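Long-range contacts in virulence sensor protein BvgS (Bordetella pertussis, PDB 6ZJ8), which acts as a sensor histidine kinase of virulence control, its PAS domain, the part modelled here, probably taking part in signal transduction: residues E43-C49 with V64-I69; Y53-V59 with E83-L88; T111-W117 with G133-T139. All blocks are in the same frame, centred on the assembly; numbering follows the deposited sequence.

Contact 1: E43-C49 with V64-I69; sequences EGRMLLC and VLGKTI
Met46 meets the 64-69 loop through two peptide carbonyls, the flat groups of this contact. Gly66 N donates to Met46 O within the plane of that carbonyl, at 2.9 Å and nearly straight (170°), while Met46 N approaches Lys67 O at 3.1 Å from a direction tilted 31° out of the Lys67 carbonyl plane. Both polar backbone atoms of one residue are thus held by a type II beta turn, Val64 to Lys67, docked on strand 46-49 at the margin of the PAS-fold sheet. Lys67 N closes the turn on Val64 O, and Gly66 takes its positive-phi third position.

The apolar contact centres on Val64 CG1. This branch, trans to the backbone N (chi1 -179°), lies 3.9 Å from Met46 CB and 3.9 Å from Cys49 SG. The Met46 chain, bent at its last two torsions, brings CE within van der Waals reach of CG1 and on to Tyr53. Leu65 CD2 packs 3.3 Å from Leu47 O. Arg45 touches Thr68 CG2 and Gly66 O with its CG; its guanidinium turns away to Glu43 and Asp41. Past the turn a water stitches the segments together, accepting from Ile69 N at 2.8 Å and donating to Gly44 O at 2.6 Å.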
loop_
_atom_site.group_PDB
_atom_site.type_symbol
_atom_site.label_atom_id
_atom_site.label_comp_id
_atom_site.label_asym_id
_atom_site.label_seq_id
_atom_site.Cartn_x
_atom_site.Cartn_y
_atom_site.Cartn_z
ATOM N N GLU A 43 -12.026 10.244 -6.301
ATOM C CA GLU A 43 -12.284 11.148 -5.182
ATOM C C GLU A 43 -11.435 10.830 -3.947
ATOM O O GLU A 43 -11.641 11.467 -2.905
ATOM C CB GLU A 43 -13.769 11.115 -4.812
ATOM C CG GLU A 43 -14.703 11.675 -5.883
ATOM C CD GLU A 43 -15.081 10.652 -6.940
ATOM O OE1 GLU A 43 -14.792 9.453 -6.746
ATOM O OE2 GLU A 43 -15.673 11.048 -7.966
ATOM N N GLY A 44 -10.506 9.879 -4.018
ATOM C CA GLY A 44 -9.615 9.592 -2.916
ATOM C C GLY A 44 -10.092 8.533 -1.945
ATOM O O GLY A 44 -9.379 8.244 -0.975
ATOM N N ARG A 45 -11.262 7.941 -2.169
ATOM C CA ARG A 45 -11.774 6.920 -1.266
ATOM C C ARG A 45 -11.093 5.581 -1.521
ATOM O O ARG A 45 -10.863 5.190 -2.669
ATOM C CB ARG A 45 -13.288 6.778 -1.426
ATOM C CG ARG A 45 -14.079 7.912 -0.788
ATOM C CD ARG A 45 -15.565 7.826 -1.106
ATOM N NE ARG A 45 -15.829 7.993 -2.532
ATOM C CZ ARG A 45 -17.030 8.236 -3.050
ATOM N NH1 ARG A 45 -17.166 8.370 -4.362
ATOM N NH2 ARG A 45 -18.092 8.354 -2.263
ATOM N N MET A 46 -10.778 4.876 -0.436
ATOM C CA MET A 46 -10.081 3.598 -0.515
ATOM C C MET A 46 -11.085 2.477 -0.757
ATOM O O MET A 46 -11.993 2.259 0.054
ATOM C CB MET A 46 -9.292 3.351 0.769
ATOM C CG MET A 46 -8.122 4.306 0.965
ATOM S SD MET A 46 -6.682 3.862 -0.025
ATOM C CE MET A 46 -6.022 2.514 0.945
ATOM N N LEU A 47 -10.917 1.762 -1.869
ATOM C CA LEU A 47 -11.810 0.671 -2.238
ATOM C C LEU A 47 -11.302 -0.694 -1.804
ATOM O O LEU A 47 -12.112 -1.572 -1.487
ATOM C CB LEU A 47 -12.015 0.653 -3.755
ATOM C CG LEU A 47 -12.449 1.980 -4.372
ATOM C CD1 LEU A 47 -12.638 1.818 -5.867
ATOM C CD2 LEU A 47 -13.718 2.484 -3.711
ATOM N N LEU A 48 -9.989 -0.895 -1.788
ATOM C CA LEU A 48 -9.422 -2.191 -1.460
ATOM C C LEU A 48 -8.054 -1.988 -0.834
ATOM O O LEU A 48 -7.327 -1.052 -1.176
ATOM C CB LEU A 48 -9.313 -3.082 -2.704
ATOM C CG LEU A 48 -8.727 -4.481 -2.512
ATOM C CD1 LEU A 48 -9.397 -5.463 -3.459
ATOM C CD2 LEU A 48 -7.221 -4.490 -2.737
ATOM N N CYS A 49 -7.719 -2.876 0.098
ATOM C CA CYS A 49 -6.384 -2.922 0.679
ATOM C C CYS A 49 -6.189 -4.302 1.284
ATOM O O CYS A 49 -7.071 -4.800 1.990
ATOM C CB CYS A 49 -6.195 -1.825 1.732
ATOM S SG CYS A 49 -7.595 -1.579 2.832
ATOM N N VAL A 64 -10.639 1.752 7.079
ATOM C CA VAL A 64 -9.994 2.275 5.881
ATOM C C VAL A 64 -10.968 2.345 4.713
ATOM O O VAL A 64 -11.063 3.374 4.035
ATOM C CB VAL A 64 -8.769 1.419 5.505
ATOM C CG1 VAL A 64 -8.097 1.980 4.265
ATOM C CG2 VAL A 64 -7.799 1.345 6.673
ATOM N N LEU A 65 -11.684 1.252 4.459
ATOM C CA LEU A 65 -12.551 1.184 3.290
ATOM C C LEU A 65 -13.599 2.289 3.334
ATOM O O LEU A 65 -14.237 2.521 4.365
ATOM C CB LEU A 65 -13.230 -0.183 3.217
ATOM C CG LEU A 65 -12.305 -1.391 3.063
ATOM C CD1 LEU A 65 -13.107 -2.670 3.180
ATOM C CD2 LEU A 65 -11.554 -1.355 1.738
ATOM N N GLY A 66 -13.778 2.964 2.200
ATOM C CA GLY A 66 -14.713 4.062 2.097
ATOM C C GLY A 66 -14.218 5.377 2.654
ATOM O O GLY A 66 -14.964 6.363 2.620
ATOM N N LYS A 67 -12.985 5.431 3.150
ATOM C CA LYS A 67 -12.445 6.604 3.818
ATOM C C LYS A 67 -11.186 7.069 3.100
ATOM O O LYS A 67 -10.601 6.341 2.295
ATOM C CB LYS A 67 -12.169 6.290 5.291
ATOM C CG LYS A 67 -13.448 5.965 6.049
ATOM C CD LYS A 67 -13.213 5.115 7.280
ATOM C CE LYS A 67 -14.539 4.786 7.955
ATOM N NZ LYS A 67 -14.365 3.947 9.168
ATOM N N THR A 68 -10.781 8.304 3.389
ATOM C CA THR A 68 -9.772 8.994 2.601
ATOM C C THR A 68 -8.515 9.263 3.418
ATOM O O THR A 68 -8.524 9.235 4.652
ATOM C CB THR A 68 -10.312 10.324 2.057
ATOM O OG1 THR A 68 -10.664 11.183 3.150
ATOM C CG2 THR A 68 -11.537 10.092 1.196
ATOM N N ILE A 69 -7.427 9.523 2.696
ATOM C CA ILE A 69 -6.163 9.970 3.276
ATOM C C ILE A 69 -5.899 11.376 2.749
ATOM O O ILE A 69 -5.227 11.529 1.717
ATOM C CB ILE A 69 -5.000 9.030 2.920
ATOM C CG1 ILE A 69 -5.423 7.559 3.006
ATOM C CG2 ILE A 69 -3.810 9.309 3.835
ATOM C CD1 ILE A 69 -5.630 7.053 4.403
HETATM O O HOH W 1 -7.408 9.753 -0.127
#

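Contact 2: Y53-V59 with E83-L88; sequences YLDTFGV and EMHEFL
Phe57 and Phe87 form an offset edge-to-face pair between helices 51-57 and 79-87 of the PAS fold. The edge of Phe57 is directed at the Phe87 face, with centroids 5.3 Å apart and planes at 89°; Phe57 CZ comes within 3.6 Å of Phe87 CD1. The short helical segments run at 131° to each other with axes 11.3 Å apart, so long side chains have to span the gap.

Met84 supplies the CH-pi and Met-aromatic contacts. Its CG sits over the centre of the Phe57 ring, 3.9 Å from the centroid, and SD lies farther out above the same face, 4.9 Å from the Phe57 centroid. Extended beyond CG, the chain carries on to the edge of the Tyr53 ring, where SD is 3.4 Å from Tyr53 OH and CE is 3.9 Å from Tyr53 CE1. Thr56 CG2 lies over the opposite face of Phe57, so that this ring is sandwiched.

Plain apolar packing fills in the flanks: Thr56 CG2 also rests over a face of Phe87, Leu88 CD2 reaches the Tyr53 edge, and Val59 CG2 touches the Met84 methyl. A Schellman motif with Gly58 as C-prime residue closes helix 51-57, Val59 N bonding Leu54 O, and places Val59 there.

With no hydrogen bond crossing, cohesion between the segments must come from dispersion, the weak electrostatics of edge-to-face and Met-aromatic contacts, and burial of apolar surface.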
loop_
_atom_site.group_PDB
_atom_site.type_symbol
_atom_site.label_atom_id
_atom_site.label_comp_id
_atom_site.label_asym_id
_atom_site.label_seq_id
_atom_site.Cartn_x
_atom_site.Cartn_y
_atom_site.Cartn_z
ATOM N N TYR A 53 -1.106 -4.270 3.679
ATOM C CA TYR A 53 -1.399 -2.861 3.909
ATOM C C TYR A 53 -1.900 -2.640 5.332
ATOM O O TYR A 53 -1.317 -1.868 6.103
ATOM C CB TYR A 53 -2.435 -2.389 2.885
ATOM C CG TYR A 53 -2.724 -0.909 2.922
ATOM C CD1 TYR A 53 -3.476 -0.353 3.944
ATOM C CD2 TYR A 53 -2.256 -0.069 1.922
ATOM C CE1 TYR A 53 -3.740 1.000 3.980
ATOM C CE2 TYR A 53 -2.517 1.285 1.949
ATOM C CZ TYR A 53 -3.259 1.814 2.978
ATOM O OH TYR A 53 -3.523 3.163 3.005
ATOM N N LEU A 54 -2.983 -3.330 5.700
ATOM C CA LEU A 54 -3.637 -3.073 6.979
ATOM C C LEU A 54 -2.721 -3.386 8.155
ATOM O O LEU A 54 -2.697 -2.644 9.144
ATOM C CB LEU A 54 -4.923 -3.895 7.072
ATOM C CG LEU A 54 -5.965 -3.597 5.993
ATOM C CD1 LEU A 54 -7.120 -4.583 6.064
ATOM C CD2 LEU A 54 -6.463 -2.162 6.136
ATOM N N ASP A 55 -1.964 -4.483 8.075
ATOM C CA ASP A 55 -1.149 -4.902 9.211
ATOM C C ASP A 55 0.084 -4.026 9.400
ATOM O O ASP A 55 0.639 -3.991 10.503
ATOM C CB ASP A 55 -0.732 -6.364 9.048
ATOM C CG ASP A 55 -1.874 -7.332 9.310
ATOM O OD1 ASP A 55 -2.988 -6.873 9.638
ATOM O OD2 ASP A 55 -1.655 -8.556 9.191
ATOM N N THR A 56 0.531 -3.325 8.356
ATOM C CA THR A 56 1.584 -2.334 8.542
ATOM C C THR A 56 1.221 -1.364 9.657
ATOM O O THR A 56 2.085 -0.939 10.434
ATOM C CB THR A 56 1.823 -1.567 7.240
ATOM O OG1 THR A 56 2.358 -2.455 6.250
ATOM C CG2 THR A 56 2.789 -0.402 7.467
ATOM N N PHE A 57 -0.062 -1.016 9.759
ATOM C CA PHE A 57 -0.545 -0.035 10.719
ATOM C C PHE A 57 -1.323 -0.662 11.867
ATOM O O PHE A 57 -1.727 0.057 12.787
ATOM C CB PHE A 57 -1.421 0.997 10.000
ATOM C CG PHE A 57 -0.811 1.521 8.734
ATOM C CD1 PHE A 57 0.076 2.585 8.766
ATOM C CD2 PHE A 57 -1.113 0.945 7.512
ATOM C CE1 PHE A 57 0.643 3.068 7.602
ATOM C CE2 PHE A 57 -0.547 1.423 6.346
ATOM C CZ PHE A 57 0.332 2.485 6.391
ATOM N N GLY A 58 -1.548 -1.972 11.837
ATOM C CA GLY A 58 -2.263 -2.626 12.915
ATOM C C GLY A 58 -3.735 -2.291 12.982
ATOM O O GLY A 58 -4.308 -2.286 14.076
ATOM N N VAL A 59 -4.368 -2.014 11.842
ATOM C CA VAL A 59 -5.792 -1.698 11.812
ATOM C C VAL A 59 -6.539 -2.740 10.990
ATOM O O VAL A 59 -5.930 -3.633 10.392
ATOM C CB VAL A 59 -6.049 -0.284 11.252
ATOM C CG1 VAL A 59 -5.311 0.759 12.075
ATOM C CG2 VAL A 59 -5.653 -0.200 9.780
ATOM N N GLU A 83 0.228 8.488 9.303
ATOM C CA GLU A 83 1.138 7.398 8.962
ATOM C C GLU A 83 0.899 6.896 7.544
ATOM O O GLU A 83 1.852 6.655 6.794
ATOM C CB GLU A 83 0.978 6.264 9.971
ATOM C CG GLU A 83 1.224 6.689 11.411
ATOM C CD GLU A 83 0.749 5.658 12.409
ATOM O OE1 GLU A 83 0.064 4.699 11.990
ATOM O OE2 GLU A 83 1.053 5.807 13.612
ATOM N N MET A 84 -0.366 6.733 7.154
ATOM C CA MET A 84 -0.658 6.243 5.811
ATOM C C MET A 84 -0.186 7.225 4.748
ATOM O O MET A 84 0.289 6.816 3.682
ATOM C CB MET A 84 -2.153 5.984 5.662
ATOM C CG MET A 84 -2.656 4.848 6.522
ATOM S SD MET A 84 -4.311 4.318 6.064
ATOM C CE MET A 84 -4.535 2.983 7.228
ATOM N N HIS A 85 -0.318 8.527 5.014
ATOM C CA HIS A 85 0.075 9.523 4.024
ATOM C C HIS A 85 1.529 9.343 3.607
ATOM O O HIS A 85 1.879 9.544 2.437
ATOM C CB HIS A 85 -0.149 10.931 4.577
ATOM C CG HIS A 85 0.030 12.013 3.558
ATOM N ND1 HIS A 85 1.084 12.901 3.594
ATOM C CD2 HIS A 85 -0.705 12.345 2.472
ATOM C CE1 HIS A 85 0.987 13.736 2.575
ATOM N NE2 HIS A 85 -0.089 13.419 1.878
ATOM N N GLU A 86 2.391 8.956 4.548
ATOM C CA GLU A 86 3.806 8.790 4.234
ATOM C C GLU A 86 4.026 7.653 3.240
ATOM O O GLU A 86 4.847 7.773 2.323
ATOM C CB GLU A 86 4.594 8.551 5.523
ATOM C CG GLU A 86 4.624 9.767 6.446
ATOM C CD GLU A 86 5.139 9.449 7.839
ATOM O OE1 GLU A 86 4.885 10.251 8.763
ATOM O OE2 GLU A 86 5.793 8.398 8.016
ATOM N N PHE A 87 3.297 6.547 3.397
ATOM C CA PHE A 87 3.484 5.408 2.507
ATOM C C PHE A 87 2.848 5.622 1.141
ATOM O O PHE A 87 3.291 5.020 0.157
ATOM C CB PHE A 87 2.903 4.143 3.140
ATOM C CG PHE A 87 3.710 3.616 4.285
ATOM C CD1 PHE A 87 3.472 4.052 5.576
ATOM C CD2 PHE A 87 4.709 2.681 4.072
ATOM C CE1 PHE A 87 4.215 3.564 6.632
ATOM C CE2 PHE A 87 5.454 2.189 5.123
ATOM C CZ PHE A 87 5.208 2.630 6.404
ATOM N N LEU A 88 1.814 6.454 1.060
ATOM C CA LEU A 88 1.131 6.698 -0.199
ATOM C C LEU A 88 1.849 7.788 -0.987
ATOM O O LEU A 88 2.781 8.434 -0.503
ATOM C CB LEU A 88 -0.323 7.096 0.051
ATOM C CG LEU A 88 -1.135 6.090 0.865
ATOM C CD1 LEU A 88 -2.436 6.717 1.313
ATOM C CD2 LEU A 88 -1.402 4.834 0.059
#

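Contact 3: T111-W117 with G133-T139; sequences TRHVYQW and GGWIDIT
Trp117 lays its indole flat on the main chain of Gly133 and Gly134. Gly134 N sits 3.6 Å above the ring plane, over its centre, and Gly133 CA makes a CH-pi contact over the six-membered ring, 3.9 Å from its centroid. With CG between the backbone N and carbonyl carbon (chi1 59°), the ring folds across to the neighbouring strand, where two glycines let it come close. Beneath it, Trp117 and Gly134 exchange two backbone hydrogen bonds; next come Tyr115 N to Ile136 O and Ile136 N to Tyr115 O, 2.9 Å each.

These are the antiparallel strands of a hairpin in the PAS sheet, and Asp137-Ile138-Thr139 fits the DIT motif found at the end of many PAS cores, where strand gives way to the exit helix 138-155. His113 N donates to a side chain, Thr139 OG1, at 2.8 Å and 170°, and His113 O accepts from Ile138 N at 2.7 Å, while Ile138 CG1 lies over the imidazole face.

Asp137 caps the helix by accepting from Glu140 N with OD1. Its OD2 accepts a hydrogen bond from a water (2.9 Å), which accepts from Arg112 NH1 (2.7 Å) in the guanidinium plane. Farther out, Arg112 is positioned by Leu107 O and Arg110 O, and His113 NE2 bonds Asp102. On the face of Val114 and Gln116, Trp135 meets the rings of Phe87 and Tyr53.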
loop_
_atom_site.group_PDB
_atom_site.type_symbol
_atom_site.label_atom_id
_atom_site.label_comp_id
_atom_site.label_asym_id
_atom_site.label_seq_id
_atom_site.Cartn_x
_atom_site.Cartn_y
_atom_site.Cartn_z
ATOM N N THR A 111 12.495 2.846 10.914
ATOM C CA THR A 111 12.564 3.541 9.634
ATOM C C THR A 111 12.781 2.524 8.520
ATOM O O THR A 111 13.732 1.738 8.569
ATOM C CB THR A 111 13.690 4.578 9.627
ATOM O OG1 THR A 111 13.501 5.505 10.706
ATOM C CG2 THR A 111 13.705 5.340 8.311
ATOM N N ARG A 112 11.899 2.543 7.520
ATOM C CA ARG A 112 11.936 1.593 6.419
ATOM C C ARG A 112 12.140 2.330 5.104
ATOM O O ARG A 112 11.507 3.360 4.853
ATOM C CB ARG A 112 10.642 0.772 6.334
ATOM C CG ARG A 112 10.071 0.339 7.665
ATOM C CD ARG A 112 8.891 1.215 8.057
ATOM N NE ARG A 112 8.487 0.991 9.439
ATOM C CZ ARG A 112 7.654 0.036 9.838
ATOM N NH1 ARG A 112 7.116 -0.806 8.962
ATOM N NH2 ARG A 112 7.358 -0.073 11.125
ATOM N N HIS A 113 13.025 1.792 4.269
ATOM C CA HIS A 113 13.153 2.228 2.885
ATOM C C HIS A 113 12.111 1.490 2.052
ATOM O O HIS A 113 12.099 0.254 2.026
ATOM C CB HIS A 113 14.564 1.944 2.381
ATOM C CG HIS A 113 14.811 2.397 0.978
ATOM N ND1 HIS A 113 15.751 1.806 0.163
ATOM C CD2 HIS A 113 14.249 3.390 0.247
ATOM C CE1 HIS A 113 15.756 2.412 -1.011
ATOM N NE2 HIS A 113 14.854 3.377 -0.987
ATOM N N VAL A 114 11.230 2.236 1.388
ATOM C CA VAL A 114 10.103 1.650 0.672
ATOM C C VAL A 114 10.128 2.098 -0.781
ATOM O O VAL A 114 10.534 3.218 -1.107
ATOM C CB VAL A 114 8.751 2.019 1.324
ATOM C CG1 VAL A 114 8.672 1.455 2.731
ATOM C CG2 VAL A 114 8.549 3.532 1.330
ATOM N N TYR A 115 9.682 1.202 -1.655
ATOM C CA TYR A 115 9.533 1.465 -3.082
ATOM C C TYR A 115 8.041 1.595 -3.368
ATOM O O TYR A 115 7.301 0.610 -3.279
ATOM C CB TYR A 115 10.169 0.343 -3.900
ATOM C CG TYR A 115 10.220 0.606 -5.386
ATOM C CD1 TYR A 115 11.101 1.538 -5.912
ATOM C CD2 TYR A 115 9.399 -0.089 -6.264
ATOM C CE1 TYR A 115 11.158 1.783 -7.269
ATOM C CE2 TYR A 115 9.449 0.149 -7.628
ATOM C CZ TYR A 115 10.331 1.086 -8.125
ATOM O OH TYR A 115 10.388 1.331 -9.479
ATOM N N GLN A 116 7.605 2.805 -3.709
ATOM C CA GLN A 116 6.195 3.133 -3.868
ATOM C C GLN A 116 5.817 3.198 -5.344
ATOM O O GLN A 116 6.625 3.581 -6.194
ATOM C CB GLN A 116 5.881 4.472 -3.198
ATOM C CG GLN A 116 6.303 4.558 -1.741
ATOM C CD GLN A 116 6.432 5.988 -1.261
ATOM O OE1 GLN A 116 7.188 6.777 -1.829
ATOM N NE2 GLN A 116 5.694 6.332 -0.214
ATOM N N TRP A 117 4.569 2.837 -5.642
ATOM C CA TRP A 117 4.112 2.783 -7.024
ATOM C C TRP A 117 2.610 3.014 -7.093
ATOM O O TRP A 117 1.877 2.736 -6.140
ATOM C CB TRP A 117 4.463 1.434 -7.661
ATOM C CG TRP A 117 3.851 0.272 -6.942
ATOM C CD1 TRP A 117 4.351 -0.368 -5.848
ATOM C CD2 TRP A 117 2.620 -0.385 -7.264
ATOM N NE1 TRP A 117 3.510 -1.384 -5.468
ATOM C CE2 TRP A 117 2.439 -1.416 -6.322
ATOM C CE3 TRP A 117 1.653 -0.202 -8.258
ATOM C CZ2 TRP A 117 1.333 -2.263 -6.345
ATOM C CZ3 TRP A 117 0.554 -1.043 -8.279
ATOM C CH2 TRP A 117 0.404 -2.062 -7.329
ATOM N N GLY A 133 -2.269 0.956 -6.289
ATOM C CA GLY A 133 -0.972 1.325 -5.760
ATOM C C GLY A 133 -0.546 0.438 -4.612
ATOM O O GLY A 133 -1.265 -0.473 -4.192
ATOM N N GLY A 134 0.649 0.728 -4.109
ATOM C CA GLY A 134 1.211 -0.020 -3.006
ATOM C C GLY A 134 2.676 0.324 -2.843
ATOM O O GLY A 134 3.166 1.310 -3.397
ATOM N N TRP A 135 3.369 -0.509 -2.072
ATOM C CA TRP A 135 4.795 -0.303 -1.868
ATOM C C TRP A 135 5.448 -1.622 -1.485
ATOM O O TRP A 135 4.777 -2.589 -1.117
ATOM C CB TRP A 135 5.058 0.767 -0.800
ATOM C CG TRP A 135 4.560 0.406 0.564
ATOM C CD1 TRP A 135 5.242 -0.274 1.533
ATOM C CD2 TRP A 135 3.276 0.715 1.121
ATOM N NE1 TRP A 135 4.461 -0.409 2.656
ATOM C CE2 TRP A 135 3.249 0.190 2.429
ATOM C CE3 TRP A 135 2.146 1.383 0.640
ATOM C CZ2 TRP A 135 2.137 0.311 3.261
ATOM C CZ3 TRP A 135 1.042 1.503 1.469
ATOM C CH2 TRP A 135 1.047 0.969 2.764
ATOM N N ILE A 136 6.775 -1.642 -1.588
ATOM C CA ILE A 136 7.597 -2.787 -1.216
ATOM C C ILE A 136 8.581 -2.321 -0.154
ATOM O O ILE A 136 9.281 -1.320 -0.348
ATOM C CB ILE A 136 8.347 -3.373 -2.426
ATOM C CG1 ILE A 136 7.377 -3.700 -3.562
ATOM C CG2 ILE A 136 9.136 -4.623 -2.014
ATOM C CD1 ILE A 136 8.064 -4.140 -4.828
ATOM N N ASP A 137 8.632 -3.037 0.962
ATOM C CA ASP A 137 9.570 -2.715 2.035
ATOM C C ASP A 137 10.947 -3.232 1.630
ATOM O O ASP A 137 11.224 -4.432 1.703
ATOM C CB ASP A 137 9.099 -3.320 3.353
ATOM C CG ASP A 137 9.899 -2.824 4.542
ATOM O OD1 ASP A 137 11.070 -2.432 4.356
ATOM O OD2 ASP A 137 9.358 -2.830 5.666
ATOM N N ILE A 138 11.816 -2.316 1.192
ATOM C CA ILE A 138 13.150 -2.706 0.746
ATOM C C ILE A 138 14.014 -3.101 1.936
ATOM O O ILE A 138 14.789 -4.063 1.869
ATOM C CB ILE A 138 13.796 -1.566 -0.063
ATOM C CG1 ILE A 138 12.902 -1.159 -1.238
ATOM C CG2 ILE A 138 15.183 -1.976 -0.553
ATOM C CD1 ILE A 138 12.645 -2.272 -2.240
ATOM N N THR A 139 13.896 -2.364 3.044
ATOM C CA THR A 139 14.679 -2.674 4.234
ATOM C C THR A 139 14.424 -4.098 4.709
ATOM O O THR A 139 15.335 -4.766 5.214
ATOM C CB THR A 139 14.353 -1.677 5.345
ATOM O OG1 THR A 139 14.706 -0.357 4.918
ATOM C CG2 THR A 139 15.108 -2.022 6.618
HETATM O O HOH W 2 7.118 -1.013 6.269
#

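Contact 2 is the buried one, made of rings, a thioether and methyl groups without a hydrogen bond between its segments. Contacts 1 and 3 are only partly buried and rely on backbone hydrogen bonds and bridging waters. Both reach the same sheet, contact 1 at its outer strand 46-49 and contact 3 in the hairpin of 110-122 and 128-137, with centres about 19 Å apart. Contact 2 touches each: Ile69 and Met46 of contact 1 pack on Met84 and Tyr53, and Gln116 NE2 of contact 3 makes a probable, weak hydrogen bond to Phe87 O. A loop docks on the sheet margin in contact 1, whereas contact 3 leads into the C-terminal helix.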